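Local coordinates for twitching motility pilus retraction protein (Geobacter sulfurreducens PCA, PDB 5ZFQ), which is an ATPase motor that powers retraction of the type IV pilus, probably by coupling ATP hydrolysis in a six-subunit ring to pilus disassembly, at residues G288-T293 with L307-P312; M344-F349 with K373-S378. One frame throughout, in Å; residues are numbered along the deposited sequence.

In the fold
Both contacts lie on the same side of the chain's centre, their own centres about 17 Å apart, and they follow one another in sequence: the hairpin of contact 1 closes before helix 344-353 opens contact 2. Contact 1 pairs strands 286-296 and 303-310, the last two of the mixed seven-stranded sheet, whose strand 150-155 leads into a probable Walker A loop. Contact 2 sets helix 344-353 against helix 369-377 near the surface. The two meet directly, because helix 344-353 starts on the hairpin's outer strand: M344 N bonds to E308 OE1, and S347 OG pairs with L307 N. Helix 344-353 is thereby joined to the sheet's edge strand, and contact 2 sets the last modelled helix against it.

Contact 1: residues G288-T293 with L307-P312; sequences GVMSQT and LEVMVP
V289-Q292 and L307-M310 form an antiparallel ladder, the strand directions 172° apart and the axes 4.7 Å from each other, with V289-M310 and S291-E308 as hydrogen-bonded pairs and M290-V309 and Q292-L307 as non-hydrogen-bonded ones. Each hydrogen-bonded pair is gripped twice; S291 N to E308 O, at 2.8 Å, is nearly straight, and V289 N to M310 O is the most bent of the four, at 156°. On the face carrying V289, S291, E308 and M310, the M310 chain bends at its second and third torsions so that its CE comes within 3.6 Å of V289 CG2. Beside them, S291 CB and E308 CB abut at 4.0 Å. On the other face L307 CG stands anti to its backbone N (chi1 175°), and CD1 reaches over to Q292 CG, 3.4 Å away, and to M290 CB at 3.8 Å. The polar ends find partners beyond the hairpin: S291 OG bonds to T155 OG1 of the adjoining strand, while E308, besides its bond to M344, holds A259 N through OE2. The hairpin therefore relies on backbone bonding for its pairing, and two buried polar side chains tie it to the strand and helices around it.

Contact 2: residues M344-F349 with K373-S378; sequences MNQSLF and KQMLAS
M375 and F349 carry most of this contact, in which helices 344-353 and 369-377 cross at -45° with their local axes 10.4 Å apart. M375 reaches out from its helix, and a bend at the last torsion (chi3 70°) lays its methyl against the opposite helix. There CE meets F349 CB at 3.7 Å and Q346 CA at the same separation, while the Q346 side chain crosses the methionine at about a right angle and touches CE through CG. The sulfur is farther back, 4.2 Å from N345 CB. F349 answers in the other direction: its ring swings anti to the backbone N (chi1 172°) and runs obliquely across the methionine chain to the backbone of the facing helix. F349 CE1 approaches M375 O to 3.4 Å, and L376 CD2 comes at an oblique angle to within 3.5 Å of F349 CD1. Both lie toward the CD1-CE1 side, on opposite sides of the ring plane, and L376 CA sits at the ring's edge, in plane. An alanine in place of F349 would probably leave L376 CD2 and the M375 backbone carbonyl without the ring they pack on. The side-chain contacts across the interface are apolar, and the nearby amides are engaged to its side, Q346 NE2 with Q333 O and N345 OD1 with S366 OG. Helix 359-365 lies between the two in sequence and touches both, through R365 on M344 and L359 on L376; helix 344-353 also packs M344 on T293 and L348 on L295 of strand 286-296.

Contact 1: residues G288-T293 with L307-P312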
# COMPACT_ATOMS: atom_id res chain seq x y z
N GLY A 288 -29.22 5.41 -23.28
CA GLY A 288 -30.27 4.85 -22.46
C GLY A 288 -29.81 4.18 -21.18
O GLY A 288 -28.72 3.61 -21.09
N VAL A 289 -30.66 4.26 -20.17
CA VAL A 289 -30.39 3.66 -18.88
C VAL A 289 -31.63 2.92 -18.43
O VAL A 289 -32.72 3.48 -18.38
CB VAL A 289 -30.01 4.70 -17.78
CG1 VAL A 289 -29.77 4.01 -16.43
CG2 VAL A 289 -28.81 5.56 -18.23
N MET A 290 -31.47 1.65 -18.12
CA MET A 290 -32.57 0.90 -17.57
C MET A 290 -32.23 0.42 -16.17
O MET A 290 -31.23 -0.25 -15.95
CB MET A 290 -32.93 -0.26 -18.50
CG MET A 290 -33.41 0.24 -19.86
SD MET A 290 -33.66 -1.08 -21.06
CE MET A 290 -32.18 -2.00 -20.81
N SER A 291 -33.12 0.66 -15.25
CA SER A 291 -32.95 0.21 -13.90
C SER A 291 -34.03 -0.78 -13.60
O SER A 291 -35.17 -0.50 -13.78
CB SER A 291 -32.99 1.37 -12.96
OG SER A 291 -31.77 2.02 -13.10
N GLN A 292 -33.64 -1.94 -13.11
CA GLN A 292 -34.58 -3.00 -12.87
C GLN A 292 -34.71 -3.60 -11.52
O GLN A 292 -33.78 -3.63 -10.78
CB GLN A 292 -34.21 -4.14 -13.78
CG GLN A 292 -34.20 -3.77 -15.23
CD GLN A 292 -34.02 -4.96 -16.11
OE1 GLN A 292 -33.75 -6.03 -15.64
NE2 GLN A 292 -34.18 -4.77 -17.39
N THR A 293 -35.91 -4.00 -11.18
CA THR A 293 -36.20 -4.73 -9.97
C THR A 293 -37.13 -5.89 -10.18
O THR A 293 -38.13 -5.74 -10.81
CB THR A 293 -36.93 -3.89 -8.92
OG1 THR A 293 -36.28 -2.65 -8.74
CG2 THR A 293 -36.86 -4.58 -7.64
N LEU A 307 -39.44 -1.41 -13.77
CA LEU A 307 -38.39 -0.91 -14.63
C LEU A 307 -38.42 0.61 -14.76
O LEU A 307 -39.46 1.21 -15.09
CB LEU A 307 -38.51 -1.55 -16.02
CG LEU A 307 -37.58 -1.11 -17.15
CD1 LEU A 307 -36.17 -1.70 -17.03
CD2 LEU A 307 -38.24 -1.45 -18.48
N GLU A 308 -37.28 1.23 -14.57
CA GLU A 308 -37.16 2.63 -14.75
C GLU A 308 -36.35 2.78 -16.01
O GLU A 308 -35.32 2.19 -16.14
CB GLU A 308 -36.45 3.25 -13.57
CG GLU A 308 -35.94 4.63 -13.85
CD GLU A 308 -35.89 5.53 -12.66
OE1 GLU A 308 -36.92 5.92 -12.16
OE2 GLU A 308 -34.81 5.85 -12.22
N VAL A 309 -36.84 3.55 -16.96
CA VAL A 309 -36.15 3.79 -18.21
C VAL A 309 -35.87 5.24 -18.47
O VAL A 309 -36.76 6.03 -18.48
CB VAL A 309 -36.99 3.32 -19.40
CG1 VAL A 309 -36.25 3.49 -20.69
CG2 VAL A 309 -37.44 1.90 -19.23
N MET A 310 -34.64 5.59 -18.74
CA MET A 310 -34.29 6.94 -19.08
C MET A 310 -33.73 7.01 -20.49
O MET A 310 -32.73 6.40 -20.77
CB MET A 310 -33.22 7.44 -18.14
CG MET A 310 -32.98 8.92 -18.18
SD MET A 310 -31.83 9.57 -19.36
CE MET A 310 -30.31 8.79 -18.99
N VAL A 311 -34.37 7.76 -21.37
CA VAL A 311 -33.90 7.94 -22.72
C VAL A 311 -33.47 9.37 -22.84
O VAL A 311 -34.26 10.26 -22.69
CB VAL A 311 -34.99 7.68 -23.74
CG1 VAL A 311 -34.40 7.70 -25.13
CG2 VAL A 311 -35.61 6.34 -23.51
N PRO A 312 -32.13 9.57 -23.12
CA PRO A 312 -31.71 10.98 -23.19
C PRO A 312 -32.26 11.80 -24.32
O PRO A 312 -32.58 11.28 -25.34
CB PRO A 312 -30.21 10.87 -23.35
CG PRO A 312 -29.88 9.65 -22.64
CD PRO A 312 -30.86 8.75 -23.21

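Contact 2: residues M344-F349 with K373-S378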
# COMPACT_ATOMS: atom_id res chain seq x y z
N MET A 344 -39.38 4.72 -12.05
CA MET A 344 -39.66 3.59 -11.18
C MET A 344 -41.04 3.76 -10.55
O MET A 344 -41.82 2.82 -10.52
CB MET A 344 -38.58 3.45 -10.10
CG MET A 344 -38.81 2.26 -9.19
SD MET A 344 -38.89 0.70 -10.14
CE MET A 344 -37.23 0.58 -10.80
N ASN A 345 -41.35 4.97 -10.08
CA ASN A 345 -42.68 5.22 -9.52
C ASN A 345 -43.78 5.01 -10.57
O ASN A 345 -44.80 4.41 -10.26
CB ASN A 345 -42.78 6.63 -8.92
CG ASN A 345 -42.49 6.65 -7.41
OD1 ASN A 345 -42.44 5.60 -6.76
ND2 ASN A 345 -42.29 7.84 -6.85
N GLN A 346 -43.57 5.47 -11.80
CA GLN A 346 -44.56 5.25 -12.85
C GLN A 346 -44.74 3.76 -13.10
O GLN A 346 -45.86 3.28 -13.19
CB GLN A 346 -44.18 5.97 -14.15
CG GLN A 346 -44.44 7.46 -14.08
CD GLN A 346 -43.90 8.24 -15.27
OE1 GLN A 346 -42.89 7.86 -15.86
NE2 GLN A 346 -44.57 9.34 -15.62
N SER A 347 -43.63 3.03 -13.16
CA SER A 347 -43.65 1.58 -13.34
C SER A 347 -44.40 0.89 -12.20
O SER A 347 -45.27 0.05 -12.44
CB SER A 347 -42.23 1.01 -13.44
OG SER A 347 -42.25 -0.38 -13.76
N LEU A 348 -44.04 1.23 -10.96
CA LEU A 348 -44.73 0.69 -9.79
C LEU A 348 -46.24 0.96 -9.87
O LEU A 348 -47.06 0.07 -9.61
CB LEU A 348 -44.16 1.27 -8.49
CG LEU A 348 -42.81 0.74 -8.02
CD1 LEU A 348 -42.22 1.59 -6.89
CD2 LEU A 348 -42.95 -0.68 -7.60
N PHE A 349 -46.58 2.19 -10.24
CA PHE A 349 -47.97 2.61 -10.35
C PHE A 349 -48.70 1.74 -11.37
O PHE A 349 -49.89 1.45 -11.23
CB PHE A 349 -48.04 4.09 -10.73
CG PHE A 349 -49.42 4.57 -11.06
CD1 PHE A 349 -50.28 5.00 -10.05
CD2 PHE A 349 -49.87 4.60 -12.38
CE1 PHE A 349 -51.57 5.45 -10.34
CE2 PHE A 349 -51.16 5.05 -12.68
CZ PHE A 349 -52.00 5.48 -11.65
N LYS A 373 -48.18 7.72 -3.63
CA LYS A 373 -49.55 8.01 -3.13
C LYS A 373 -50.25 9.09 -3.95
O LYS A 373 -51.42 8.93 -4.34
CB LYS A 373 -49.57 8.42 -1.65
CG LYS A 373 -48.62 7.68 -0.78
CD LYS A 373 -49.51 6.92 0.22
CE LYS A 373 -48.92 5.70 0.80
NZ LYS A 373 -49.41 4.38 0.16
N GLN A 374 -49.54 10.18 -4.24
CA GLN A 374 -50.12 11.29 -4.99
C GLN A 374 -50.66 10.81 -6.36
O GLN A 374 -51.78 11.17 -6.76
CB GLN A 374 -49.08 12.40 -5.17
CG GLN A 374 -49.65 13.84 -5.15
CD GLN A 374 -50.56 14.12 -3.95
OE1 GLN A 374 -50.11 14.16 -2.80
NE2 GLN A 374 -51.85 14.29 -4.22
N MET A 375 -49.87 9.98 -7.04
CA MET A 375 -50.28 9.37 -8.30
C MET A 375 -51.48 8.46 -8.13
O MET A 375 -52.38 8.43 -8.96
CB MET A 375 -49.13 8.59 -8.93
CG MET A 375 -47.98 9.45 -9.42
SD MET A 375 -46.48 8.50 -9.73
CE MET A 375 -46.94 7.56 -11.19
N LEU A 376 -51.49 7.71 -7.04
CA LEU A 376 -52.54 6.73 -6.84
C LEU A 376 -53.87 7.42 -6.54
O LEU A 376 -54.94 6.90 -6.87
CB LEU A 376 -52.16 5.76 -5.72
CG LEU A 376 -51.07 4.75 -6.13
CD1 LEU A 376 -50.43 4.12 -4.90
CD2 LEU A 376 -51.66 3.69 -7.06
N ALA A 377 -53.78 8.62 -5.96
CA ALA A 377 -54.96 9.45 -5.69
C ALA A 377 -55.73 9.79 -6.99
O ALA A 377 -56.97 9.76 -7.03
CB ALA A 377 -54.55 10.72 -4.98
N SER A 378 -54.96 10.10 -8.03
CA SER A 378 -55.52 10.42 -9.35
C SER A 378 -55.64 9.18 -10.23
O SER A 378 -56.48 8.30 -9.99
CB SER A 378 -54.65 11.48 -10.02
OG SER A 378 -54.43 12.57 -9.14